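Local atomic coordinates of kojibiose phosphorylase (Gut metagenome, PDB entry 6W0P), a protein that is a carbohydrate-active phosphorylase of glycoside hydrolase family 65, combining a beta-rich N-terminal domain, a helical catalytic domain and a small C-terminal beta domain. Residues S300-D305 against M674-G679; P588-F593 against N611-R616; I627-A632 against K639-F644; T649-D654 against M666-A671. All coordinates share one frame; numbering follows the deposited sequence.

Contact 1: S300-D305 against M674-G679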
loop_
_atom_site.group_PDB
_atom_site.type_symbol
_atom_site.label_atom_id
_atom_site.label_comp_id
_atom_site.label_asym_id
_atom_site.label_seq_id
_atom_site.Cartn_x
_atom_site.Cartn_y
_atom_site.Cartn_z
ATOM N N SER A 300 41.440 -8.726 -15.746
ATOM C CA SER A 300 40.523 -9.164 -14.669
ATOM C C SER A 300 40.277 -10.676 -14.613
ATOM O O SER A 300 39.573 -11.082 -13.647
ATOM C CB SER A 300 39.226 -8.397 -14.762
ATOM O OG SER A 300 39.471 -6.993 -14.832
ATOM N N ASP A 301 40.814 -11.490 -15.538
ATOM C CA ASP A 301 40.478 -12.944 -15.588
ATOM C C ASP A 301 40.813 -13.572 -14.233
ATOM O O ASP A 301 41.784 -13.142 -13.612
ATOM C CB ASP A 301 41.180 -13.710 -16.710
ATOM C CG ASP A 301 40.559 -15.069 -16.957
ATOM O OD1 ASP A 301 39.315 -15.163 -16.945
ATOM O OD2 ASP A 301 41.323 -16.035 -17.141
ATOM N N ILE A 302 39.974 -14.494 -13.761
ATOM C CA ILE A 302 40.228 -15.286 -12.529
ATOM C C ILE A 302 40.410 -16.752 -12.918
ATOM O O ILE A 302 39.560 -17.261 -13.653
ATOM C CB ILE A 302 39.087 -15.097 -11.523
ATOM C CG1 ILE A 302 39.016 -13.654 -11.041
ATOM C CG2 ILE A 302 39.207 -16.086 -10.376
ATOM C CD1 ILE A 302 37.976 -13.468 -10.003
ATOM N N LEU A 303 41.493 -17.381 -12.462
ATOM C CA LEU A 303 41.748 -18.818 -12.692
ATOM C C LEU A 303 41.331 -19.562 -11.434
ATOM O O LEU A 303 41.650 -19.091 -10.341
ATOM C CB LEU A 303 43.226 -19.076 -12.977
ATOM C CG LEU A 303 43.815 -18.457 -14.239
ATOM C CD1 LEU A 303 45.282 -18.863 -14.381
ATOM C CD2 LEU A 303 43.053 -18.912 -15.452
ATOM N N ILE A 304 40.663 -20.696 -11.606
ATOM C CA ILE A 304 40.296 -21.606 -10.493
ATOM C C ILE A 304 40.715 -23.006 -10.909
ATOM O O ILE A 304 40.238 -23.471 -11.984
ATOM C CB ILE A 304 38.797 -21.501 -10.163
ATOM C CG1 ILE A 304 38.466 -20.098 -9.629
ATOM C CG2 ILE A 304 38.413 -22.603 -9.183
ATOM C CD1 ILE A 304 37.022 -19.867 -9.278
ATOM N N ASP A 305 41.572 -23.638 -10.099
ATOM C CA ASP A 305 42.050 -25.022 -10.329
ATOM C C ASP A 305 41.391 -25.921 -9.285
ATOM O O ASP A 305 41.396 -25.546 -8.111
ATOM C CB ASP A 305 43.575 -25.106 -10.283
ATOM C CG ASP A 305 44.114 -26.474 -10.646
ATOM O OD1 ASP A 305 43.973 -26.869 -11.810
ATOM O OD2 ASP A 305 44.604 -27.158 -9.745
ATOM N N MET A 674 33.493 -10.261 -5.906
ATOM C CA MET A 674 33.717 -9.649 -4.574
ATOM C C MET A 674 34.101 -10.724 -3.557
ATOM O O MET A 674 35.084 -10.505 -2.816
ATOM C CB MET A 674 32.441 -8.971 -4.081
ATOM C CG MET A 674 31.952 -7.933 -5.032
ATOM S SD MET A 674 32.589 -6.381 -4.490
ATOM C CE MET A 674 31.467 -6.004 -3.154
ATOM N N ASN A 675 33.311 -11.809 -3.508
ATOM C CA ASN A 675 33.543 -12.953 -2.595
ATOM C C ASN A 675 34.968 -13.486 -2.811
ATOM O O ASN A 675 35.615 -13.867 -1.798
ATOM C CB ASN A 675 32.506 -14.065 -2.725
ATOM C CG ASN A 675 32.267 -14.793 -1.415
ATOM O OD1 ASN A 675 31.146 -15.223 -1.154
ATOM N ND2 ASN A 675 33.313 -14.977 -0.606
ATOM N N ILE A 676 35.462 -13.500 -4.054
ATOM C CA ILE A 676 36.817 -14.059 -4.364
ATOM C C ILE A 676 37.891 -13.050 -3.920
ATOM O O ILE A 676 38.785 -13.475 -3.153
ATOM C CB ILE A 676 36.931 -14.481 -5.842
ATOM C CG1 ILE A 676 36.080 -15.733 -6.112
ATOM C CG2 ILE A 676 38.395 -14.674 -6.217
ATOM C CD1 ILE A 676 35.996 -16.167 -7.592
ATOM N N VAL A 677 37.767 -11.765 -4.289
ATOM C CA VAL A 677 38.872 -10.767 -4.141
ATOM C C VAL A 677 38.834 -10.084 -2.761
ATOM O O VAL A 677 39.908 -9.999 -2.119
ATOM C CB VAL A 677 38.891 -9.763 -5.301
ATOM C CG1 VAL A 677 39.919 -8.677 -5.092
ATOM C CG2 VAL A 677 39.157 -10.451 -6.627
ATOM N N TYR A 678 37.686 -9.620 -2.285
ATOM C CA TYR A 678 37.540 -9.075 -0.912
ATOM C C TYR A 678 37.544 -10.211 0.118
ATOM O O TYR A 678 38.036 -10.003 1.231
ATOM C CB TYR A 678 36.278 -8.234 -0.757
ATOM C CG TYR A 678 36.357 -6.882 -1.413
ATOM C CD1 TYR A 678 37.274 -5.932 -0.991
ATOM C CD2 TYR A 678 35.505 -6.533 -2.445
ATOM C CE1 TYR A 678 37.361 -4.680 -1.587
ATOM C CE2 TYR A 678 35.571 -5.283 -3.045
ATOM C CZ TYR A 678 36.515 -4.363 -2.629
ATOM O OH TYR A 678 36.537 -3.127 -3.200
ATOM N N GLY A 679 36.995 -11.367 -0.254
ATOM C CA GLY A 679 36.792 -12.511 0.648
ATOM C C GLY A 679 38.058 -13.327 0.780
ATOM O O GLY A 679 38.862 -13.030 1.681
#

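Contact 2: P588-F593 against N611-R616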
loop_
_atom_site.group_PDB
_atom_site.type_symbol
_atom_site.label_atom_id
_atom_site.label_comp_id
_atom_site.label_asym_id
_atom_site.label_seq_id
_atom_site.Cartn_x
_atom_site.Cartn_y
_atom_site.Cartn_z
ATOM N N PRO A 588 22.379 -8.039 5.182
ATOM C CA PRO A 588 23.270 -7.207 5.981
ATOM C C PRO A 588 22.728 -5.788 6.177
ATOM O O PRO A 588 22.390 -5.122 5.208
ATOM C CB PRO A 588 24.565 -7.221 5.170
ATOM C CG PRO A 588 24.511 -8.558 4.462
ATOM C CD PRO A 588 23.056 -8.740 4.085
ATOM N N ASP A 589 22.678 -5.346 7.430
ATOM C CA ASP A 589 22.319 -3.954 7.794
ATOM C C ASP A 589 23.512 -3.385 8.574
ATOM O O ASP A 589 24.341 -2.696 7.958
ATOM C CB ASP A 589 20.952 -3.974 8.485
ATOM C CG ASP A 589 20.249 -2.641 8.509
ATOM O OD1 ASP A 589 20.876 -1.687 9.029
ATOM O OD2 ASP A 589 19.075 -2.558 8.004
ATOM N N VAL A 590 23.683 -3.776 9.840
ATOM C CA VAL A 590 24.911 -3.441 10.620
ATOM C C VAL A 590 26.131 -3.971 9.849
ATOM O O VAL A 590 27.130 -3.227 9.701
ATOM C CB VAL A 590 24.850 -4.018 12.040
ATOM C CG1 VAL A 590 26.218 -3.985 12.720
ATOM C CG2 VAL A 590 23.811 -3.311 12.875
ATOM N N LEU A 591 26.071 -5.225 9.398
ATOM C CA LEU A 591 27.223 -5.923 8.759
ATOM C C LEU A 591 27.513 -5.287 7.395
ATOM O O LEU A 591 28.657 -5.397 6.908
ATOM C CB LEU A 591 26.918 -7.420 8.642
ATOM C CG LEU A 591 26.930 -8.211 9.949
ATOM C CD1 LEU A 591 27.035 -9.706 9.667
ATOM C CD2 LEU A 591 28.065 -7.764 10.878
ATOM N N MET A 592 26.512 -4.641 6.794
ATOM C CA MET A 592 26.709 -3.867 5.549
ATOM C C MET A 592 27.642 -2.672 5.826
ATOM O O MET A 592 28.619 -2.532 5.107
ATOM C CB MET A 592 25.382 -3.351 4.996
ATOM C CG MET A 592 25.512 -2.865 3.586
ATOM S SD MET A 592 25.872 -4.264 2.493
ATOM C CE MET A 592 26.526 -3.397 1.072
ATOM N N PHE A 593 27.376 -1.813 6.808
ATOM C CA PHE A 593 28.265 -0.634 6.979
ATOM C C PHE A 593 29.620 -1.111 7.527
ATOM O O PHE A 593 30.622 -0.497 7.231
ATOM C CB PHE A 593 27.602 0.508 7.753
ATOM C CG PHE A 593 27.453 0.309 9.232
ATOM C CD1 PHE A 593 28.535 0.479 10.078
ATOM C CD2 PHE A 593 26.219 0.015 9.779
ATOM C CE1 PHE A 593 28.400 0.316 11.448
ATOM C CE2 PHE A 593 26.073 -0.121 11.148
ATOM C CZ PHE A 593 27.169 0.026 11.978
ATOM N N ASN A 611 28.538 -12.495 15.174
ATOM C CA ASN A 611 27.985 -13.574 16.027
ATOM C C ASN A 611 26.546 -13.205 16.382
ATOM O O ASN A 611 25.746 -14.114 16.498
ATOM C CB ASN A 611 28.788 -13.806 17.310
ATOM C CG ASN A 611 30.038 -14.645 17.127
ATOM O OD1 ASN A 611 30.246 -15.239 16.080
ATOM N ND2 ASN A 611 30.909 -14.650 18.126
ATOM N N TYR A 612 26.229 -11.925 16.582
ATOM C CA TYR A 612 24.841 -11.518 16.926
ATOM C C TYR A 612 23.934 -11.553 15.674
ATOM O O TYR A 612 22.835 -12.094 15.782
ATOM C CB TYR A 612 24.789 -10.153 17.611
ATOM C CG TYR A 612 23.403 -9.843 18.111
ATOM C CD1 TYR A 612 22.977 -10.249 19.362
ATOM C CD2 TYR A 612 22.484 -9.220 17.277
ATOM C CE1 TYR A 612 21.682 -9.998 19.791
ATOM C CE2 TYR A 612 21.201 -8.938 17.697
ATOM C CZ TYR A 612 20.801 -9.315 18.962
ATOM O OH TYR A 612 19.511 -9.077 19.323
ATOM N N TYR A 613 24.369 -11.019 14.529
ATOM C CA TYR A 613 23.494 -10.743 13.356
ATOM C C TYR A 613 23.460 -11.880 12.329
ATOM O O TYR A 613 22.366 -12.092 11.781
ATOM C CB TYR A 613 23.863 -9.399 12.740
ATOM C CG TYR A 613 23.427 -8.237 13.595
ATOM C CD1 TYR A 613 22.088 -7.968 13.820
ATOM C CD2 TYR A 613 24.354 -7.414 14.201
ATOM C CE1 TYR A 613 21.690 -6.911 14.623
ATOM C CE2 TYR A 613 23.971 -6.346 14.988
ATOM C CZ TYR A 613 22.635 -6.101 15.213
ATOM O OH TYR A 613 22.292 -5.050 16.005
ATOM N N GLU A 614 24.572 -12.566 12.050
ATOM C CA GLU A 614 24.583 -13.675 11.061
ATOM C C GLU A 614 23.483 -14.694 11.395
ATOM O O GLU A 614 22.722 -15.041 10.505
ATOM C CB GLU A 614 25.968 -14.325 10.953
ATOM C CG GLU A 614 26.070 -15.419 9.893
ATOM C CD GLU A 614 25.295 -16.710 10.141
ATOM O OE1 GLU A 614 25.441 -17.263 11.227
ATOM O OE2 GLU A 614 24.490 -17.136 9.223
ATOM N N PRO A 615 23.342 -15.235 12.635
ATOM C CA PRO A 615 22.309 -16.252 12.908
ATOM C C PRO A 615 20.842 -15.764 12.961
ATOM O O PRO A 615 19.934 -16.598 12.940
ATOM C CB PRO A 615 22.704 -16.855 14.270
ATOM C CG PRO A 615 23.603 -15.815 14.923
ATOM C CD PRO A 615 24.230 -15.012 13.790
ATOM N N ARG A 616 20.626 -14.443 12.991
ATOM C CA ARG A 616 19.289 -13.822 12.821
ATOM C C ARG A 616 19.000 -13.489 11.350
ATOM O O ARG A 616 17.896 -12.975 11.086
ATOM C CB ARG A 616 19.206 -12.559 13.674
ATOM C CG ARG A 616 19.369 -12.842 15.159
ATOM C CD ARG A 616 19.196 -11.617 16.025
ATOM N NE ARG A 616 18.873 -11.994 17.393
ATOM C CZ ARG A 616 19.764 -12.443 18.280
ATOM N NH1 ARG A 616 21.036 -12.592 17.939
ATOM N NH2 ARG A 616 19.378 -12.744 19.508
#

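Contact 3: I627-A632 against K639-F644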
loop_
_atom_site.group_PDB
_atom_site.type_symbol
_atom_site.label_atom_id
_atom_site.label_comp_id
_atom_site.label_asym_id
_atom_site.label_seq_id
_atom_site.Cartn_x
_atom_site.Cartn_y
_atom_site.Cartn_z
ATOM N N ILE A 627 28.580 -11.069 1.575
ATOM C CA ILE A 627 28.999 -10.109 2.630
ATOM C C ILE A 627 29.405 -10.918 3.861
ATOM O O ILE A 627 30.460 -10.645 4.439
ATOM C CB ILE A 627 27.871 -9.126 2.951
ATOM C CG1 ILE A 627 27.501 -8.291 1.727
ATOM C CG2 ILE A 627 28.253 -8.258 4.128
ATOM C CD1 ILE A 627 28.672 -7.566 1.159
ATOM N N HIS A 628 28.584 -11.890 4.228
ATOM C CA HIS A 628 28.833 -12.773 5.394
ATOM C C HIS A 628 30.099 -13.616 5.129
ATOM O O HIS A 628 30.910 -13.789 6.082
ATOM C CB HIS A 628 27.552 -13.578 5.720
ATOM C CG HIS A 628 26.432 -12.756 6.279
ATOM N ND1 HIS A 628 25.459 -12.167 5.492
ATOM C CD2 HIS A 628 26.134 -12.419 7.550
ATOM C CE1 HIS A 628 24.618 -11.505 6.252
ATOM N NE2 HIS A 628 25.015 -11.645 7.522
ATOM N N SER A 629 30.278 -14.139 3.900
ATOM C CA SER A 629 31.492 -14.917 3.531
ATOM C C SER A 629 32.719 -14.026 3.732
ATOM O O SER A 629 33.707 -14.505 4.319
ATOM C CB SER A 629 31.492 -15.458 2.125
ATOM O OG SER A 629 32.715 -16.173 1.908
ATOM N N ILE A 630 32.643 -12.768 3.280
ATOM C CA ILE A 630 33.809 -11.838 3.290
ATOM C C ILE A 630 34.159 -11.531 4.732
ATOM O O ILE A 630 35.342 -11.588 5.051
ATOM C CB ILE A 630 33.550 -10.560 2.478
ATOM C CG1 ILE A 630 33.538 -10.888 0.979
ATOM C CG2 ILE A 630 34.577 -9.494 2.830
ATOM C CD1 ILE A 630 32.654 -10.000 0.158
ATOM N N ILE A 631 33.158 -11.216 5.552
ATOM C CA ILE A 631 33.381 -10.887 6.986
ATOM C C ILE A 631 33.884 -12.154 7.692
ATOM O O ILE A 631 34.821 -12.025 8.467
ATOM C CB ILE A 631 32.131 -10.272 7.632
ATOM C CG1 ILE A 631 31.855 -8.887 7.047
ATOM C CG2 ILE A 631 32.261 -10.224 9.153
ATOM C CD1 ILE A 631 30.484 -8.318 7.437
ATOM N N ALA A 632 33.289 -13.319 7.441
ATOM C CA ALA A 632 33.724 -14.608 8.035
ATOM C C ALA A 632 35.210 -14.816 7.748
ATOM O O ALA A 632 35.939 -15.094 8.696
ATOM C CB ALA A 632 32.921 -15.771 7.508
ATOM N N LYS A 639 35.164 -22.070 7.783
ATOM C CA LYS A 639 34.049 -22.995 7.468
ATOM C C LYS A 639 32.862 -22.176 6.966
ATOM O O LYS A 639 32.396 -22.452 5.871
ATOM C CB LYS A 639 33.655 -23.855 8.669
ATOM C CG LYS A 639 32.616 -24.924 8.355
ATOM C CD LYS A 639 32.484 -25.989 9.435
ATOM C CE LYS A 639 31.038 -26.232 9.837
ATOM N NZ LYS A 639 30.523 -25.132 10.700
ATOM N N ASP A 640 32.399 -21.220 7.768
ATOM C CA ASP A 640 31.378 -20.215 7.384
ATOM C C ASP A 640 31.768 -19.513 6.073
ATOM O O ASP A 640 30.901 -19.348 5.202
ATOM C CB ASP A 640 31.239 -19.165 8.478
ATOM C CG ASP A 640 30.531 -19.645 9.723
ATOM O OD1 ASP A 640 30.297 -20.850 9.819
ATOM O OD2 ASP A 640 30.232 -18.783 10.584
ATOM N N ALA A 641 33.014 -19.055 5.936
ATOM C CA ALA A 641 33.447 -18.336 4.709
ATOM C C ALA A 641 33.170 -19.235 3.499
ATOM O O ALA A 641 32.635 -18.733 2.504
ATOM C CB ALA A 641 34.897 -17.922 4.763
ATOM N N ASN A 642 33.520 -20.515 3.595
ATOM C CA ASN A 642 33.439 -21.479 2.467
ATOM C C ASN A 642 31.967 -21.852 2.212
ATOM O O ASN A 642 31.561 -21.897 1.031
ATOM C CB ASN A 642 34.355 -22.682 2.711
ATOM C CG ASN A 642 35.784 -22.400 2.302
ATOM O OD1 ASN A 642 36.197 -22.811 1.231
ATOM N ND2 ASN A 642 36.537 -21.660 3.111
ATOM N N ASN A 643 31.189 -22.086 3.272
ATOM C CA ASN A 643 29.735 -22.396 3.170
ATOM C C ASN A 643 28.989 -21.248 2.461
ATOM O O ASN A 643 28.211 -21.539 1.516
ATOM C CB ASN A 643 29.115 -22.728 4.536
ATOM C CG ASN A 643 29.504 -24.097 5.034
ATOM O OD1 ASN A 643 30.012 -24.911 4.266
ATOM N ND2 ASN A 643 29.299 -24.347 6.323
ATOM N N PHE A 644 29.222 -19.996 2.876
ATOM C CA PHE A 644 28.578 -18.779 2.311
ATOM C C PHE A 644 29.011 -18.560 0.850
ATOM O O PHE A 644 28.156 -18.068 0.018
ATOM C CB PHE A 644 28.847 -17.542 3.176
ATOM C CG PHE A 644 27.937 -17.422 4.377
ATOM C CD1 PHE A 644 26.547 -17.438 4.213
ATOM C CD2 PHE A 644 28.451 -17.275 5.661
ATOM C CE1 PHE A 644 25.691 -17.352 5.302
ATOM C CE2 PHE A 644 27.596 -17.187 6.759
ATOM C CZ PHE A 644 26.217 -17.203 6.573
#

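Contact 4: T649-D654 against M666-A671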
loop_
_atom_site.group_PDB
_atom_site.type_symbol
_atom_site.label_atom_id
_atom_site.label_comp_id
_atom_site.label_asym_id
_atom_site.label_seq_id
_atom_site.Cartn_x
_atom_site.Cartn_y
_atom_site.Cartn_z
ATOM N N THR A 649 29.258 -18.740 -8.020
ATOM C CA THR A 649 29.563 -18.608 -9.470
ATOM C C THR A 649 28.473 -19.247 -10.339
ATOM O O THR A 649 28.566 -19.046 -11.590
ATOM C CB THR A 649 30.920 -19.200 -9.857
ATOM O OG1 THR A 649 30.839 -20.627 -9.850
ATOM C CG2 THR A 649 32.038 -18.741 -8.942
ATOM N N ARG A 650 27.496 -19.951 -9.732
ATOM C CA ARG A 650 26.534 -20.848 -10.435
ATOM C C ARG A 650 25.075 -20.384 -10.280
ATOM O O ARG A 650 24.185 -21.093 -10.776
ATOM C CB ARG A 650 26.645 -22.282 -9.891
ATOM C CG ARG A 650 28.044 -22.877 -9.940
ATOM C CD ARG A 650 28.608 -22.932 -11.350
ATOM N NE ARG A 650 27.737 -23.690 -12.236
ATOM C CZ ARG A 650 28.075 -24.103 -13.443
ATOM N NH1 ARG A 650 29.291 -23.853 -13.915
ATOM N NH2 ARG A 650 27.185 -24.775 -14.170
ATOM N N LEU A 651 24.796 -19.267 -9.618
ATOM C CA LEU A 651 23.397 -18.957 -9.263
ATOM C C LEU A 651 22.539 -18.938 -10.532
ATOM O O LEU A 651 21.454 -19.569 -10.508
ATOM C CB LEU A 651 23.303 -17.637 -8.498
ATOM C CG LEU A 651 21.927 -17.377 -7.880
ATOM C CD1 LEU A 651 22.065 -16.810 -6.481
ATOM C CD2 LEU A 651 21.105 -16.423 -8.737
ATOM N N ASP A 652 22.985 -18.264 -11.603
ATOM C CA ASP A 652 22.237 -18.223 -12.898
ATOM C C ASP A 652 22.451 -19.513 -13.721
ATOM O O ASP A 652 21.445 -20.093 -14.208
ATOM C CB ASP A 652 22.580 -16.955 -13.675
ATOM C CG ASP A 652 21.979 -15.747 -12.988
ATOM O OD1 ASP A 652 20.745 -15.772 -12.730
ATOM O OD2 ASP A 652 22.730 -14.830 -12.666
ATOM N N LEU A 653 23.690 -19.979 -13.915
ATOM C CA LEU A 653 23.914 -21.150 -14.816
ATOM C C LEU A 653 23.045 -22.337 -14.375
ATOM O O LEU A 653 22.492 -23.032 -15.251
ATOM C CB LEU A 653 25.392 -21.523 -14.830
ATOM C CG LEU A 653 26.315 -20.523 -15.513
ATOM C CD1 LEU A 653 27.743 -20.921 -15.303
ATOM C CD2 LEU A 653 26.036 -20.416 -17.003
ATOM N N ASP A 654 22.959 -22.591 -13.069
ATOM C CA ASP A 654 22.208 -23.751 -12.529
ATOM C C ASP A 654 20.915 -23.266 -11.848
ATOM O O ASP A 654 20.301 -24.109 -11.138
ATOM C CB ASP A 654 23.102 -24.583 -11.590
ATOM C CG ASP A 654 24.443 -25.008 -12.181
ATOM O OD1 ASP A 654 24.503 -25.306 -13.392
ATOM O OD2 ASP A 654 25.429 -25.035 -11.428
ATOM N N MET A 666 22.373 -9.584 -11.624
ATOM C CA MET A 666 23.578 -8.767 -11.863
ATOM C C MET A 666 24.366 -8.643 -10.545
ATOM O O MET A 666 25.573 -8.856 -10.558
ATOM C CB MET A 666 23.136 -7.403 -12.394
ATOM C CG MET A 666 24.034 -6.816 -13.448
ATOM S SD MET A 666 24.455 -7.977 -14.756
ATOM C CE MET A 666 26.224 -8.028 -14.490
ATOM N N THR A 667 23.706 -8.329 -9.433
ATOM C CA THR A 667 24.375 -8.149 -8.115
ATOM C C THR A 667 25.006 -9.475 -7.678
ATOM O O THR A 667 26.126 -9.462 -7.178
ATOM C CB THR A 667 23.430 -7.626 -7.034
ATOM O OG1 THR A 667 23.124 -6.295 -7.409
ATOM C CG2 THR A 667 24.065 -7.601 -5.661
ATOM N N SER A 668 24.302 -10.574 -7.872
ATOM C CA SER A 668 24.800 -11.930 -7.551
ATOM C C SER A 668 26.059 -12.215 -8.378
ATOM O O SER A 668 27.038 -12.774 -7.824
ATOM C CB SER A 668 23.745 -12.967 -7.769
ATOM O OG SER A 668 24.383 -14.232 -7.867
ATOM N N ILE A 669 26.058 -11.787 -9.635
ATOM C CA ILE A 669 27.203 -11.946 -10.566
ATOM C C ILE A 669 28.384 -11.130 -10.034
ATOM O O ILE A 669 29.485 -11.707 -9.968
ATOM C CB ILE A 669 26.762 -11.581 -12.001
ATOM C CG1 ILE A 669 25.876 -12.698 -12.553
ATOM C CG2 ILE A 669 27.945 -11.322 -12.924
ATOM C CD1 ILE A 669 25.225 -12.382 -13.853
ATOM N N ALA A 670 28.164 -9.865 -9.653
ATOM C CA ALA A 670 29.202 -8.964 -9.110
ATOM C C ALA A 670 29.732 -9.555 -7.805
ATOM O O ALA A 670 30.941 -9.487 -7.580
ATOM C CB ALA A 670 28.660 -7.580 -8.869
ATOM N N ALA A 671 28.844 -10.116 -6.986
ATOM C CA ALA A 671 29.155 -10.624 -5.632
ATOM C C ALA A 671 30.139 -11.791 -5.721
ATOM O O ALA A 671 30.857 -11.998 -4.746
ATOM C CB ALA A 671 27.893 -11.047 -4.928
#

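Contact 1: S300-D305 against M674-G679
I302 and I676 reach toward each other tip to tip, and this meeting of methyls is the tight part of the contact. I302 CD1 lies 4.0 Å from I676 CG2 and 4.1 Å from I676 CD1, sitting across the fork of the branched side chain. I304 comes in at a slant, its CD1 4.2 Å from I676 CD1. In both I302 and I304 CG1 is anti to the carbonyl carbon (chi1 -64° and -65°); with chi2 extended as well, this carries the two CD1 methyls to I676. The backbones stay well apart, with 8.9 Å between I302 CA and I676 CA, and just 130 Å² is buried in all. Long side chains therefore span the gap, and I314 of helix 308-324 packs on all three isoleucines.

The other side is looser and more polar. D301, L303 and D305, partly exposed, alternate with the isoleucines along the extended segment, whose end is strand 303-305; D301 is salt-bridged to R315, and D305 OD2 accepts a hydrogen bond from N701. As an edge strand, 303-305 borders the antiparallel sheet that continues with 702-709, its apolar side resting on helix 666-680, the last helix of the chain.

Contact 2: P588-F593 against N611-R616
The Y613 ring is met obliquely by V590 of 588-593, and one of its faces is backed by Y612 of its own segment. V590 CG2 lies 3.7 Å from Y613 CE2 and 3.8 Å from Y613 CZ, the two side chains crossing at about a right angle. Y612 CD2 stands 3.5 Å above the centre of the backed Y613 face, while Y613 CG in turn lies in plane at an edge of the Y612 ring. A face of Y612 receives the R616 guanidinium, with NH1 3.2 Å above the ring centre. That group is held in place by a hydrogen bond from R616 NH1 to Y612 O (2.9 Å, N-H...O angle 147°), the acceptor lying nearly in the guanidinium plane.

Closer to the backbone, L591 CG is 4.3 Å from Y613 CB. Because Y613 CG is anti to the carbonyl carbon (chi1 -72°), the ring extends past L591 to V590, and its OH is hydrogen-bonded to F546 O. R616 also forms a salt bridge with D583 and a hydrogen bond with Q463 of the second subunit. Consecutive helices, 590-596 and 603-613, thus join in the mainly helical catalytic domain, an (alpha/alpha)6 barrel as in other members of family 65.

Contact 3: I627-A632 against K639-F644
S629 and A641 meet at the closest point of an antiparallel helical hairpin, formed by the consecutive helices 624-634 and 638-645. The axes of the two segments approach to 7.7 Å with 156° between their directions, and S629 CA is 4.1 Å from A641 CA, a spacing made possible by small residues at the interface. S629 OG donates a hydrogen bond to A641 O over 2.6 Å, with a C=O...O angle of 124°. Set anti to its own backbone nitrogen, the hydroxyl is turned across to the partner helix. One turn along, A632 CB packs against A641 CB at 4.0 Å.

At the other end F644 presents a ring face to H628 CB, a CH-pi contact 3.8 Å from the centroid and 12° off the normal. The imidazole itself is inclined to the phenyl ring, with neither stacking nor edge-to-face geometry.

Second-shell groups fix these side chains. H619 makes edge-to-face pairs with both H628 and F644, and H628 ND1 is hydrogen-bonded to S624 O. N675 ND2, from helix 666-680, hydrogen-bonds to S629 OG, so this buried hydroxyl has two partners. Its carbon neighbour, S629 CB, touches F644 CB at 3.5 Å.

Contact 4: T649-D654 against M666-A671
This is a small buried van der Waals contact in which L651 and D652, in the loop leading to helix 666-680, fold back against S668 and I669. The contact lies deep in the fold, its centre about 11 Å from the centre of the chain. S668 OG lies alongside L651, 3.6 Å from L651 CB and 3.7 Å from L651 CD1. L651 chi1 of -170° sets CG trans to the nitrogen and lays the side chain along the hydroxyl. The D652 carboxylate crosses the I669 side chain at about a right angle, with OD2 3.7 Å from I669 CD1. D652 OD1 is hydrogen-bonded to H665 ND1 and T660 OG1; OD2, itself hydrogen-bonded, also borders I669.

The loop's own shape is held by R650, which grips D654 side-on in a two-nitrogen salt bridge. R650 NH2 donates to D654 OD1 at 2.8 Å with an angle of 171°, while R650 NE reaches D654 OD2, also at 2.8 Å, from above the carboxylate plane. L653 CD1 lies over one guanidinium face, and D654 has a second salt bridge with R7. The loop thus packs on the first turn of the helix it enters, in the (alpha/alpha)6-barrel catalytic domain of family 65.

Along the chain, contact 1 closes a long loop that holds the other three, which follow in series: 588-593/611-616, then 627-632/639-644, then 649-654/666-671. Contacts 1 and 4 share helix 666-680, with centres 13 Å apart, so one helix meets the preceding loop near its start and the edge strand 303-305 farther on. Contacts 1 and 3 touch, their centres 14 Å apart, as I630 packs on Y678 and G679. Contacts 2 and 3, 12 Å apart, meet through L591 and P588 against H628. Contacts 2 and 4 are distant, at 22 Å. Contacts 2, 3 and 1 thus touch in turn through the helices of the catalytic domain, while contact 4 joins contact 1 through helix 666-680.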